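Local coordinates for endo-beta-1,2-glucanase (Talaromyces funiculosus, PDB 6IMV), which hydrolyses beta-1,2-glucans at internal linkages, as a fungal endo-acting enzyme that founded a new glycoside hydrolase family, at residues Glu250-Thr255 / Ala271-Lys276. Sequence-based numbering, arbitrary orientation.
Sequences EGELFT and ALWEYK. With GLC (alpha-D-glucopyranose), chain D.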
loop_
_atom_site.group_PDB
_atom_site.type_symbol
_atom_site.label_atom_id
_atom_site.label_comp_id
_atom_site.label_asym_id
_atom_site.label_seq_id
_atom_site.Cartn_x
_atom_site.Cartn_y
_atom_site.Cartn_z
ATOM N N GLU A 250 6.905 -0.275 6.571
ATOM C CA GLU A 250 6.963 0.123 5.153
ATOM C C GLU A 250 8.225 0.935 4.866
ATOM O O GLU A 250 8.715 0.934 3.736
ATOM C CB GLU A 250 5.744 0.944 4.726
ATOM C CG GLU A 250 4.425 0.439 5.271
ATOM C CD GLU A 250 3.994 1.202 6.505
ATOM O OE1 GLU A 250 4.417 0.807 7.615
ATOM O OE2 GLU A 250 3.303 2.242 6.336
ATOM N N GLY A 251 8.750 1.609 5.896
ATOM C CA GLY A 251 9.942 2.423 5.785
ATOM C C GLY A 251 11.180 1.626 5.405
ATOM O O GLY A 251 12.172 2.195 4.943
ATOM N N GLU A 252 11.130 0.302 5.572
ATOM C CA GLU A 252 12.278 -0.544 5.248
ATOM C C GLU A 252 12.610 -0.475 3.752
ATOM O O GLU A 252 13.773 -0.663 3.360
ATOM C CB GLU A 252 12.041 -1.982 5.698
ATOM C CG GLU A 252 13.307 -2.816 5.683
ATOM C CD GLU A 252 13.138 -4.122 6.429
ATOM O OE1 GLU A 252 12.744 -5.118 5.784
ATOM O OE2 GLU A 252 13.348 -4.123 7.661
ATOM N N LEU A 253 11.607 -0.200 2.918
ATOM C CA LEU A 253 11.829 -0.051 1.471
ATOM C C LEU A 253 12.849 1.065 1.216
ATOM O O LEU A 253 13.737 0.918 0.367
ATOM C CB LEU A 253 10.498 0.232 0.766
ATOM C CG LEU A 253 9.522 -0.943 0.702
ATOM C CD1 LEU A 253 8.285 -0.559 -0.093
ATOM C CD2 LEU A 253 10.184 -2.177 0.102
ATOM N N PHE A 254 12.741 2.160 1.976
ATOM C CA PHE A 254 13.637 3.280 1.789
ATOM C C PHE A 254 15.052 2.922 2.253
ATOM O O PHE A 254 16.025 3.341 1.616
ATOM C CB PHE A 254 13.150 4.545 2.496
ATOM C CG PHE A 254 13.903 5.747 1.997
ATOM C CD1 PHE A 254 13.605 6.291 0.763
ATOM C CD2 PHE A 254 14.989 6.247 2.695
ATOM C CE1 PHE A 254 14.333 7.360 0.262
ATOM C CE2 PHE A 254 15.708 7.321 2.194
ATOM C CZ PHE A 254 15.380 7.870 0.984
ATOM N N THR A 255 15.166 2.161 3.346
ATOM C CA THR A 255 16.459 1.656 3.808
ATOM C C THR A 255 17.216 0.995 2.647
ATOM O O THR A 255 18.393 1.287 2.433
ATOM C CB THR A 255 16.320 0.658 4.961
ATOM O OG1 THR A 255 15.568 1.274 6.004
ATOM C CG2 THR A 255 17.654 0.208 5.513
ATOM N N ALA A 271 25.600 0.045 9.827
ATOM C CA ALA A 271 24.937 0.892 10.836
ATOM C C ALA A 271 23.417 0.957 10.586
ATOM O O ALA A 271 22.654 0.991 11.543
ATOM C CB ALA A 271 25.562 2.272 10.866
ATOM N N LEU A 272 22.983 0.965 9.315
ATOM C CA LEU A 272 21.549 0.943 8.986
ATOM C C LEU A 272 20.872 -0.240 9.694
ATOM O O LEU A 272 19.865 -0.071 10.359
ATOM C CB LEU A 272 21.349 0.823 7.468
ATOM C CG LEU A 272 21.635 2.071 6.633
ATOM C CD1 LEU A 272 21.425 1.769 5.154
ATOM C CD2 LEU A 272 20.763 3.242 7.063
ATOM N N TRP A 273 21.449 -1.435 9.538
ATOM C CA TRP A 273 20.824 -2.661 10.028
ATOM C C TRP A 273 20.998 -2.792 11.544
ATOM O O TRP A 273 20.098 -3.270 12.231
ATOM C CB TRP A 273 21.338 -3.872 9.251
ATOM C CG TRP A 273 20.852 -3.810 7.838
ATOM C CD1 TRP A 273 21.567 -3.434 6.742
ATOM C CD2 TRP A 273 19.515 -4.077 7.377
ATOM N NE1 TRP A 273 20.769 -3.459 5.627
ATOM C CE2 TRP A 273 19.509 -3.853 5.982
ATOM C CE3 TRP A 273 18.337 -4.518 7.994
ATOM C CZ2 TRP A 273 18.369 -4.033 5.203
ATOM C CZ3 TRP A 273 17.207 -4.701 7.222
ATOM C CH2 TRP A 273 17.225 -4.454 5.844
ATOM N N GLU A 274 22.121 -2.292 12.062
ATOM C CA GLU A 274 22.382 -2.316 13.487
ATOM C C GLU A 274 21.358 -1.440 14.213
ATOM O O GLU A 274 20.783 -1.849 15.206
ATOM C CB GLU A 274 23.800 -1.832 13.770
ATOM C CG GLU A 274 24.204 -1.997 15.221
ATOM C CD GLU A 274 25.645 -1.611 15.501
ATOM O OE1 GLU A 274 26.448 -1.588 14.535
ATOM O OE2 GLU A 274 25.955 -1.326 16.677
ATOM N N TYR A 275 21.139 -0.230 13.694
ATOM C CA TYR A 275 20.249 0.723 14.317
ATOM C C TYR A 275 18.797 0.227 14.234
ATOM O O TYR A 275 17.974 0.574 15.073
ATOM C CB TYR A 275 20.398 2.104 13.679
ATOM C CG TYR A 275 19.665 3.172 14.441
ATOM C CD1 TYR A 275 20.134 3.594 15.676
ATOM C CD2 TYR A 275 18.486 3.719 13.969
ATOM C CE1 TYR A 275 19.463 4.556 16.412
ATOM C CE2 TYR A 275 17.809 4.690 14.684
ATOM C CZ TYR A 275 18.301 5.110 15.908
ATOM O OH TYR A 275 17.644 6.054 16.629
ATOM N N LYS A 276 18.501 -0.575 13.205
ATOM C CA LYS A 276 17.171 -1.129 12.967
ATOM C C LYS A 276 16.882 -2.316 13.895
ATOM O O LYS A 276 15.726 -2.587 14.182
ATOM C CB LYS A 276 17.029 -1.556 11.502
ATOM C CG LYS A 276 16.524 -0.467 10.562
ATOM C CD LYS A 276 16.668 -0.805 9.090
ATOM C CE LYS A 276 15.904 -2.052 8.691
ATOM N NZ LYS A 276 14.465 -1.956 9.013
HETATM C C1 GLC D . 4.315 6.025 10.926
HETATM C C2 GLC D . 3.996 5.758 9.472
HETATM C C3 GLC D . 3.295 4.421 9.311
HETATM C C4 GLC D . 4.179 3.317 9.864
HETATM C C5 GLC D . 4.502 3.626 11.327
HETATM C C6 GLC D . 5.508 2.629 11.896
HETATM O O1 GLC D . 3.045 6.199 11.589
HETATM O O2 GLC D . 3.115 6.797 9.021
HETATM O O3 GLC D . 3.004 4.142 7.942
HETATM O O4 GLC D . 3.529 2.049 9.702
HETATM O O5 GLC D . 5.062 4.938 11.455
HETATM O O6 GLC D . 6.747 2.692 11.184
HETATM O O HOH W 1 13.933 0.601 8.008
#
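The ammonium NZ of Lys-276 holds two partners: OE2 of Glu-252, 2.8 Å from NZ in a salt bridge, and a water that accepts a hydrogen bond from it and links it to Thr-255 OG1. The pair Glu-252 and Lys-276 illustrates how a buried lysine charge is met between two helices. OE2 takes the lysine on its anti lone pair, while OE1 of the same carboxylate forms a salt bridge with Lys-308 and a hydrogen bond with Tyr-314, so both oxygens of Glu-252 are engaged. The glutamate, extended with CG anti to the backbone N (chi1 -167°), crosses the lysine chain at about a right angle; two bends near 60° at the far end of Lys-276 bring NZ to it. Apolar atoms close the gap: Thr-255 CG2 lies 3.8 Å from Lys-276 CD and 4.1 Å from Leu-272 CD1. Thr-255 CG2 also lies 4.3 Å from Trp-273 CZ2, on the same indole face as Lys-276 CD and toward the rim. Trp-273 CZ3 approaches Glu-252 OE2 at 3.9 Å, and Trp-273 NE1 hydrogen-bonds to Gln-259 OE1. Two residues before Glu-252, Glu-250 accepts hydrogen bonds from O4 and O3 of alpha-D-glucopyranose, a sugar hydrogen-bonded also to Asp-247 and His-304. Thus consecutive helices 252-261 and 266-276 form an antiparallel helical hairpin, preceded by a glucose-holding residue, consistent with part of the sugar-binding cleft.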